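Local atomic coordinates of 3-hydroxyacyl-CoA dehydrogenase type-2 (Mycobacterium avium, PDB entry 3PPI), a protein that probably catalyses the NAD-dependent oxidation of 3-hydroxyacyl-CoA thioesters to 3-oxoacyl-CoA, as a four-chain member of the short-chain dehydrogenase/reductase family. Residues G131-T136 with Y187-A192; P217-T222 with Q276-K281; E231-F236 with K244-P249; A253-F258 with M270-A275. One frame throughout, in Å; residues are numbered along the deposited sequence.

Contact 1: residues G131-T136 with Y187-A192; sequences GGFTKT and YAAAKA
Tyr187 meets Thr136 through its backbone: the methyl CG2 of Thr136 rests 3.7 Å from Tyr187 N, at the closest approach of two helical segments that run nearly alike (27° apart). The threonine is placed for this by its first torsion: chi1 of -59° puts OG1 beside the backbone N and CG2 anti to it, and turns OG1 back along its own helix. There OG1 donates to Gly132 O at 3.0 Å, so the polar branch of a buried residue is satisfied while the apolar branch does the packing. The Tyr187 ring departs from the contact and lies over its own helix, with Lys191 CG above the middle of one face. Ala189 follows, its CB 3.9 Å from Phe133 CZ; the phenyl group arrives obliquely, CG anti to the backbone N (chi1 -175°), and also stacks on Tyr145 of the second subunit. Ala190 CB lies 4.0 Å from Thr136 O. Alanines suit these places because a single methyl lets the helices pack closely. Tyr187 and Lys191 have the YxxxK spacing whose tyrosine and lysine are catalytic in relatives, and Lys191 NZ bonds Thr172 O, at the end of strand 167-172. Helices 130-156 and 185-205 lie side by side against one face of the parallel sheet.

Contact 2: residues P217-T222 with Q276-K281; sequences PGTMKT and QRFTPK
The Phe278 ring turns its edge to Thr219, whose OG1 lies near the ring plane, 3.7 Å from Phe278 CE1. At the same rim, also in plane, sits the amide carbon of Gln276, so the ring is bordered by two polar side chains. Ile175 and Gln181 also pack on this side chain. Gln276 reaches Thr219 with a fully stretched chain, CG anti to the backbone N (chi1 -170°), which carries the amide across the gap. In the model its OE1 is 3.0 Å from Thr219 OG1, though the amide's orientation is uncertain. Glycine, without a side chain, lets the backbone at Gly218 pass close to Gln276; its CA is 6.6 Å from Gln276 CA.

Within 276-281 two bonds shape the tail. Arg277 NH1 donates to Gln276 O at 3.0 Å, approaching from above the carbonyl plane, while that oxygen stays in the plane of the guanidinium. Thr279 OG1 gives a 2.8 Å bond to Lys281 O of the terminal carboxylate, a tie between the last residues of the chain. Phe278 O accepts from Arg203 of the second subunit, and Arg277 NH2 donates to Gly267 O of the third, so the tail belongs to the tetramer interface. The contact joins the loop that leaves strand 210-217, ahead of helix 223-226, to the C-terminal tail that follows strand 269-272, outermost in this chain's sheet.

Contact 3: residues E231-F236 with K244-P249; sequences EALAKF and KRLGTP
The helical segment 231-236 faces an extended loop, 244-249, their backbones coming nearest at Phe236 and Leu246, whose CA atoms are 7.8 Å apart. Leu246 alone supplies the loop's side of the contact, and both its methyls are used. CD2 touches Leu233 CD2 at 3.6 Å, the two leucine side chains meeting at about a right angle. CD1 is turned to the base of Phe236, 4.4 Å from its CB. The first torsion of Phe236 (chi1 -59°) then leads the ring away from the loop, where one face lies over Ala232 O, which is offset toward the rim of the ring. Leucine fits here because its branched end reaches both Leu233 and Phe236 at once.

Behind Leu246 the loop is stiffened by Arg245, whose NH1 donates to Leu246 O at 3.1 Å with the acceptor in the guanidinium plane. Its NH2 makes a salt bridge with Glu251, which also accepts from Thr248 N through OE1; with Thr248 as N-cap, this is the pattern of a capping box. Leu246 and Phe236 also both touch Met225, on helix 223-226. The contact thus folds helix 230-238 back onto the loop that leads into helix 249-261, and that loop bonds through Gly247 to the turn after strand 210-217.

Contact 4: residues A253-F258 with M270-A275; sequences ADAAAF and MRLDGA
Met270 and Phe258 cross at a slant, the terminal methyl doing the touching: Met270 CE lies 3.8 Å from Phe258 CD2, approaching the ring obliquely. Met270 leaves the strand with CG anti to the backbone N and bends only at the thioether (chi3 -65°), which swings CE toward the phenyl and leaves SD beside the helix. There SD meets Ala255 CB at 3.7 Å. The same methyl of Ala255 also receives Leu272 CD2, at 4.0 Å, so one small residue fits between two long ones from alternate positions of the strand. The helical segment 253-258 runs nearly antiparallel to strand residues 270-272 (164°), as in a beta-alpha-beta crossover of a Rossmann-type sheet: helix 249-261 is the last helix of the connection from strand 210-217 to its neighbour 269-272, and Ile215 on the former shares the packing of Ala255 and Leu272. Arg271, between Met270 and Leu272, points to the other side of the sheet. It grips Asp273 side-on, NE and NH2 both bonding OD2, with NE at 2.8 Å, a salt bridge that spans the end of the strand and the start of the turn; NH1 pairs with Glu179. Phe258 stacks on Phe258 of the third subunit.

How the contacts relate
Contact 1 comes first along the chain, closing a loop of 50 residues that holds most of helix 130-156 and strand 167-172; it is complete before contact 2 opens. Contact 2 closes the last large loop, from the end of strand 210-217 to the C-terminal tail. Nested within it, without crossing, contact 3 closes a loop of 7 residues after helix 230-238, then contact 4 one of 11 between helix 249-261 and strand 269-272. Contact 3 adjoins contact 2 through the backbone pairing of Gly247 with Thr219 and Lys221, and contact 4 through Gly218 with Leu272. Together contacts 2 to 4 tie the two final strands, helices 230-238 and 249-261 and the tail together, and all three touch the third subunit.

Contact 1: residues G131-T136 with Y187-A192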
# COMPACT_ATOMS: atom_id res chain seq x y z
N GLY A 131 27.33 11.55 -2.26
CA GLY A 131 27.02 12.95 -1.99
C GLY A 131 25.69 13.41 -2.57
O GLY A 131 24.92 14.11 -1.91
N GLY A 132 25.43 13.02 -3.81
CA GLY A 132 24.18 13.35 -4.48
C GLY A 132 22.99 12.75 -3.78
O GLY A 132 21.97 13.41 -3.62
N PHE A 133 23.11 11.49 -3.36
CA PHE A 133 22.06 10.86 -2.58
C PHE A 133 21.82 11.59 -1.25
O PHE A 133 20.70 11.98 -0.94
CB PHE A 133 22.41 9.39 -2.32
CG PHE A 133 21.33 8.60 -1.61
CD1 PHE A 133 20.33 7.99 -2.33
CD2 PHE A 133 21.36 8.42 -0.23
CE1 PHE A 133 19.35 7.27 -1.70
CE2 PHE A 133 20.39 7.69 0.41
CZ PHE A 133 19.37 7.11 -0.32
N THR A 134 22.87 11.77 -0.46
CA THR A 134 22.71 12.38 0.88
C THR A 134 22.21 13.81 0.82
O THR A 134 21.43 14.20 1.67
CB THR A 134 23.98 12.32 1.72
OG1 THR A 134 25.02 12.98 1.02
CG2 THR A 134 24.40 10.88 1.98
N LYS A 135 22.62 14.58 -0.19
CA LYS A 135 22.06 15.92 -0.40
C LYS A 135 20.54 15.90 -0.58
O LYS A 135 19.84 16.77 -0.04
CB LYS A 135 22.69 16.60 -1.62
N THR A 136 20.04 14.93 -1.34
CA THR A 136 18.62 14.77 -1.60
C THR A 136 17.87 14.37 -0.34
O THR A 136 16.82 14.95 -0.01
CB THR A 136 18.39 13.76 -2.73
OG1 THR A 136 19.06 14.25 -3.90
CG2 THR A 136 16.89 13.56 -3.01
N TYR A 187 15.59 10.61 -4.89
CA TYR A 187 14.29 11.28 -4.68
C TYR A 187 13.23 10.30 -4.16
O TYR A 187 12.47 10.62 -3.26
CB TYR A 187 13.83 11.93 -5.99
CG TYR A 187 12.62 12.84 -5.89
CD1 TYR A 187 12.75 14.14 -5.42
CD2 TYR A 187 11.37 12.42 -6.33
CE1 TYR A 187 11.68 14.98 -5.34
CE2 TYR A 187 10.26 13.26 -6.27
CZ TYR A 187 10.42 14.56 -5.78
OH TYR A 187 9.37 15.44 -5.69
N ALA A 188 13.22 9.09 -4.71
CA ALA A 188 12.28 8.07 -4.31
C ALA A 188 12.44 7.69 -2.83
O ALA A 188 11.45 7.61 -2.07
CB ALA A 188 12.47 6.80 -5.20
N ALA A 189 13.68 7.48 -2.42
CA ALA A 189 14.01 7.17 -1.01
C ALA A 189 13.58 8.30 -0.06
O ALA A 189 12.92 8.06 0.95
CB ALA A 189 15.51 6.89 -0.89
N ALA A 190 13.92 9.53 -0.43
CA ALA A 190 13.61 10.69 0.41
C ALA A 190 12.11 10.86 0.58
O ALA A 190 11.61 11.03 1.69
CB ALA A 190 14.21 11.93 -0.21
N LYS A 191 11.38 10.74 -0.51
CA LYS A 191 9.93 10.94 -0.47
C LYS A 191 9.19 9.78 0.18
O LYS A 191 8.16 9.98 0.85
CB LYS A 191 9.46 11.23 -1.89
CG LYS A 191 10.04 12.58 -2.45
CD LYS A 191 9.63 13.78 -1.57
CE LYS A 191 9.67 15.15 -2.33
NZ LYS A 191 8.97 16.26 -1.57
N ALA A 192 9.70 8.56 0.00
CA ALA A 192 9.20 7.40 0.75
C ALA A 192 9.39 7.58 2.26
O ALA A 192 8.51 7.23 3.08
CB ALA A 192 9.84 6.09 0.24

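Contact 2: residues P217-T222 with Q276-K281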
# COMPACT_ATOMS: atom_id res chain seq x y z
N PRO A 217 2.16 14.47 -4.53
CA PRO A 217 1.78 14.91 -5.87
C PRO A 217 2.30 14.00 -6.97
O PRO A 217 3.32 13.32 -6.80
CB PRO A 217 2.42 16.29 -6.01
CG PRO A 217 2.85 16.69 -4.65
CD PRO A 217 3.08 15.44 -3.88
N GLY A 218 1.56 13.97 -8.08
CA GLY A 218 2.05 13.40 -9.32
C GLY A 218 2.92 14.46 -10.00
O GLY A 218 3.75 15.08 -9.35
N THR A 219 2.73 14.64 -11.30
CA THR A 219 3.50 15.63 -12.08
C THR A 219 2.74 16.95 -12.08
O THR A 219 1.63 17.03 -12.60
CB THR A 219 3.74 15.13 -13.52
OG1 THR A 219 4.19 13.77 -13.47
CG2 THR A 219 4.80 16.00 -14.23
N MET A 220 3.37 17.97 -11.50
CA MET A 220 2.73 19.26 -11.25
C MET A 220 3.38 20.37 -12.07
O MET A 220 4.59 20.33 -12.35
CB MET A 220 2.84 19.61 -9.77
CG MET A 220 2.32 18.57 -8.78
SD MET A 220 0.63 17.99 -9.08
CE MET A 220 -0.32 19.32 -8.32
N LYS A 221 2.57 21.36 -12.44
CA LYS A 221 3.02 22.49 -13.24
C LYS A 221 3.70 23.53 -12.37
O LYS A 221 3.05 24.46 -11.88
CB LYS A 221 1.84 23.13 -13.98
CG LYS A 221 2.19 24.27 -14.94
CD LYS A 221 0.90 24.79 -15.61
CE LYS A 221 1.00 26.23 -16.08
NZ LYS A 221 1.95 26.38 -17.21
N THR A 222 5.00 23.37 -12.18
CA THR A 222 5.82 24.35 -11.45
C THR A 222 6.94 24.83 -12.40
O THR A 222 7.25 24.16 -13.39
CB THR A 222 6.47 23.71 -10.20
OG1 THR A 222 7.42 22.73 -10.62
CG2 THR A 222 5.42 23.06 -9.30
N GLN A 276 -2.37 9.10 -12.20
CA GLN A 276 -1.09 8.65 -12.73
C GLN A 276 -0.42 7.59 -11.83
O GLN A 276 -0.46 7.69 -10.61
CB GLN A 276 -0.12 9.82 -12.94
CG GLN A 276 1.10 9.39 -13.71
CD GLN A 276 2.13 10.47 -13.97
OE1 GLN A 276 2.09 11.59 -13.42
NE2 GLN A 276 3.08 10.12 -14.81
N ARG A 277 0.19 6.59 -12.45
CA ARG A 277 1.15 5.73 -11.77
C ARG A 277 2.46 5.82 -12.58
O ARG A 277 2.44 5.59 -13.79
CB ARG A 277 0.63 4.28 -11.71
CG ARG A 277 -0.71 4.09 -10.99
CD ARG A 277 -0.57 4.33 -9.52
NE ARG A 277 -1.77 4.14 -8.69
CZ ARG A 277 -2.66 5.09 -8.43
NH1 ARG A 277 -2.57 6.28 -9.00
NH2 ARG A 277 -3.69 4.82 -7.63
N PHE A 278 3.57 6.19 -11.93
CA PHE A 278 4.85 6.39 -12.65
C PHE A 278 5.32 5.07 -13.24
O PHE A 278 5.38 4.04 -12.54
CB PHE A 278 5.98 6.92 -11.76
CG PHE A 278 5.89 8.38 -11.37
CD1 PHE A 278 5.06 9.28 -12.04
CD2 PHE A 278 6.72 8.87 -10.35
CE1 PHE A 278 5.04 10.64 -11.67
CE2 PHE A 278 6.70 10.22 -9.98
CZ PHE A 278 5.86 11.10 -10.64
N THR A 279 5.67 5.12 -14.52
CA THR A 279 6.37 4.02 -15.19
C THR A 279 7.89 4.10 -14.84
O THR A 279 8.35 5.07 -14.24
CB THR A 279 6.16 4.12 -16.70
OG1 THR A 279 6.60 5.40 -17.16
CG2 THR A 279 4.67 3.92 -17.05
N PRO A 280 8.66 3.07 -15.20
CA PRO A 280 10.10 3.13 -14.85
C PRO A 280 10.85 4.35 -15.43
O PRO A 280 11.74 4.91 -14.79
CB PRO A 280 10.66 1.82 -15.43
CG PRO A 280 9.46 0.88 -15.45
CD PRO A 280 8.27 1.76 -15.75
N LYS A 281 10.48 4.77 -16.63
CA LYS A 281 11.10 5.92 -17.28
C LYS A 281 9.98 6.79 -17.85
O LYS A 281 8.91 6.95 -17.24
CB LYS A 281 12.06 5.44 -18.39
OXT LYS A 281 10.11 7.34 -18.95

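Contact 3: residues E231-F236 with K244-P249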
# COMPACT_ATOMS: atom_id res chain seq x y z
N GLU A 231 8.38 19.28 -25.22
CA GLU A 231 8.35 17.90 -25.72
C GLU A 231 8.26 16.88 -24.58
O GLU A 231 7.43 15.96 -24.61
CB GLU A 231 9.58 17.63 -26.59
CG GLU A 231 9.55 16.27 -27.30
CD GLU A 231 10.61 16.15 -28.38
OE1 GLU A 231 11.82 16.33 -28.09
OE2 GLU A 231 10.23 15.86 -29.54
N ALA A 232 9.11 17.05 -23.57
CA ALA A 232 9.11 16.19 -22.37
C ALA A 232 7.81 16.31 -21.55
O ALA A 232 7.30 15.32 -21.04
CB ALA A 232 10.34 16.52 -21.49
N LEU A 233 7.29 17.54 -21.43
CA LEU A 233 6.01 17.76 -20.76
C LEU A 233 4.84 17.05 -21.46
O LEU A 233 3.96 16.49 -20.80
CB LEU A 233 5.71 19.26 -20.65
CG LEU A 233 6.65 20.07 -19.75
CD1 LEU A 233 6.49 21.57 -20.03
CD2 LEU A 233 6.41 19.75 -18.29
N ALA A 234 4.84 17.09 -22.80
CA ALA A 234 3.85 16.38 -23.60
C ALA A 234 3.89 14.89 -23.27
O ALA A 234 2.84 14.25 -23.11
CB ALA A 234 4.12 16.60 -25.09
N LYS A 235 5.11 14.36 -23.12
CA LYS A 235 5.30 12.95 -22.74
C LYS A 235 4.69 12.65 -21.36
O LYS A 235 3.96 11.67 -21.18
CB LYS A 235 6.79 12.59 -22.74
N PHE A 236 4.99 13.52 -20.39
CA PHE A 236 4.44 13.37 -19.04
C PHE A 236 2.91 13.36 -19.06
O PHE A 236 2.30 12.45 -18.50
CB PHE A 236 4.95 14.47 -18.09
CG PHE A 236 6.46 14.51 -17.92
CD1 PHE A 236 7.28 13.45 -18.29
CD2 PHE A 236 7.07 15.63 -17.36
CE1 PHE A 236 8.66 13.52 -18.13
CE2 PHE A 236 8.45 15.70 -17.18
CZ PHE A 236 9.24 14.64 -17.58
N LYS A 244 -5.85 14.97 -18.32
CA LYS A 244 -4.67 14.65 -19.12
C LYS A 244 -3.73 15.84 -19.20
O LYS A 244 -3.50 16.40 -20.25
CB LYS A 244 -5.10 14.19 -20.51
CG LYS A 244 -5.96 12.92 -20.46
CD LYS A 244 -6.32 12.41 -21.84
CE LYS A 244 -7.23 11.18 -21.77
NZ LYS A 244 -6.62 10.07 -20.95
N ARG A 245 -3.18 16.22 -18.05
CA ARG A 245 -2.32 17.40 -17.94
C ARG A 245 -1.62 17.35 -16.59
O ARG A 245 -1.99 16.56 -15.71
CB ARG A 245 -3.15 18.69 -18.03
CG ARG A 245 -4.24 18.79 -16.91
CD ARG A 245 -4.81 20.19 -16.79
NE ARG A 245 -6.01 20.22 -15.94
CZ ARG A 245 -6.01 20.19 -14.61
NH1 ARG A 245 -4.86 20.13 -13.93
NH2 ARG A 245 -7.15 20.20 -13.95
N LEU A 246 -0.61 18.20 -16.43
CA LEU A 246 -0.01 18.45 -15.12
C LEU A 246 -1.02 19.08 -14.14
O LEU A 246 -1.88 19.87 -14.55
CB LEU A 246 1.21 19.36 -15.27
CG LEU A 246 2.51 18.70 -15.75
CD1 LEU A 246 2.32 17.83 -16.97
CD2 LEU A 246 3.57 19.78 -16.03
N GLY A 247 -0.93 18.72 -12.87
CA GLY A 247 -1.76 19.32 -11.82
C GLY A 247 -1.34 20.75 -11.58
O GLY A 247 -0.17 21.12 -11.78
N THR A 248 -2.29 21.60 -11.20
CA THR A 248 -1.94 22.99 -10.95
C THR A 248 -1.51 23.22 -9.51
O THR A 248 -1.95 22.52 -8.58
CB THR A 248 -3.10 23.94 -11.29
OG1 THR A 248 -4.18 23.72 -10.38
CG2 THR A 248 -3.57 23.74 -12.73
N PRO A 249 -0.66 24.24 -9.29
CA PRO A 249 -0.42 24.69 -7.93
C PRO A 249 -1.70 24.97 -7.16
O PRO A 249 -1.76 24.62 -5.98
CB PRO A 249 0.40 25.96 -8.12
CG PRO A 249 1.15 25.70 -9.43
CD PRO A 249 0.09 25.05 -10.28

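Contact 4: residues A253-F258 with M270-A275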
# COMPACT_ATOMS: atom_id res chain seq x y z
N ALA A 253 -2.80 23.50 -3.54
CA ALA A 253 -3.18 24.42 -2.47
C ALA A 253 -4.55 24.05 -1.90
O ALA A 253 -4.76 24.13 -0.69
CB ALA A 253 -3.20 25.87 -2.97
N ASP A 254 -5.46 23.63 -2.77
CA ASP A 254 -6.81 23.25 -2.35
C ASP A 254 -6.78 21.98 -1.49
O ASP A 254 -7.50 21.88 -0.51
CB ASP A 254 -7.70 23.06 -3.58
CG ASP A 254 -9.14 22.77 -3.23
OD1 ASP A 254 -9.81 23.67 -2.69
OD2 ASP A 254 -9.61 21.65 -3.52
N ALA A 255 -5.96 21.01 -1.87
CA ALA A 255 -5.75 19.80 -1.08
C ALA A 255 -5.13 20.12 0.27
O ALA A 255 -5.56 19.60 1.31
CB ALA A 255 -4.89 18.80 -1.85
N ALA A 256 -4.12 20.99 0.27
CA ALA A 256 -3.47 21.39 1.52
C ALA A 256 -4.48 22.01 2.45
O ALA A 256 -4.54 21.64 3.62
CB ALA A 256 -2.29 22.35 1.26
N ALA A 257 -5.30 22.92 1.93
CA ALA A 257 -6.30 23.60 2.76
C ALA A 257 -7.28 22.59 3.34
O ALA A 257 -7.66 22.69 4.50
CB ALA A 257 -7.05 24.68 1.96
N PHE A 258 -7.70 21.63 2.53
CA PHE A 258 -8.59 20.57 3.00
C PHE A 258 -7.98 19.78 4.17
O PHE A 258 -8.66 19.47 5.15
CB PHE A 258 -8.93 19.60 1.86
CG PHE A 258 -9.63 18.35 2.32
CD1 PHE A 258 -10.96 18.39 2.69
CD2 PHE A 258 -8.96 17.15 2.40
CE1 PHE A 258 -11.61 17.24 3.12
CE2 PHE A 258 -9.60 15.99 2.85
CZ PHE A 258 -10.94 16.05 3.21
N MET A 270 -2.30 11.58 0.88
CA MET A 270 -3.23 11.83 -0.22
C MET A 270 -2.48 11.93 -1.54
O MET A 270 -1.70 12.87 -1.75
CB MET A 270 -3.97 13.15 0.01
CG MET A 270 -4.92 13.50 -1.13
SD MET A 270 -5.45 15.23 -1.18
CE MET A 270 -6.38 15.36 0.31
N ARG A 271 -2.72 10.98 -2.43
CA ARG A 271 -2.20 11.06 -3.80
C ARG A 271 -2.97 12.11 -4.58
O ARG A 271 -4.20 12.08 -4.61
CB ARG A 271 -2.31 9.71 -4.53
CG ARG A 271 -1.53 8.55 -3.90
CD ARG A 271 -1.63 7.27 -4.75
NE ARG A 271 -1.01 7.46 -6.07
CZ ARG A 271 0.00 6.77 -6.58
NH1 ARG A 271 0.53 5.74 -5.95
NH2 ARG A 271 0.47 7.10 -7.79
N LEU A 272 -2.25 13.03 -5.22
CA LEU A 272 -2.86 14.12 -6.00
C LEU A 272 -2.19 14.12 -7.37
O LEU A 272 -1.16 14.76 -7.57
CB LEU A 272 -2.65 15.45 -5.28
CG LEU A 272 -3.34 16.68 -5.85
CD1 LEU A 272 -4.85 16.52 -5.70
CD2 LEU A 272 -2.83 17.98 -5.19
N ASP A 273 -2.74 13.32 -8.29
CA ASP A 273 -1.96 12.86 -9.44
C ASP A 273 -2.73 12.52 -10.73
O ASP A 273 -2.14 11.95 -11.66
CB ASP A 273 -1.12 11.65 -9.01
CG ASP A 273 -1.96 10.43 -8.58
OD1 ASP A 273 -3.20 10.36 -8.83
OD2 ASP A 273 -1.35 9.51 -8.00
N GLY A 274 -4.01 12.87 -10.83
CA GLY A 274 -4.78 12.59 -12.06
C GLY A 274 -4.88 11.11 -12.39
O GLY A 274 -5.09 10.74 -13.53
N ALA A 275 -4.78 10.27 -11.36
CA ALA A 275 -4.70 8.79 -11.45
C ALA A 275 -3.41 8.26 -12.11
O ALA A 275 -3.34 7.08 -12.48
CB ALA A 275 -5.94 8.19 -12.09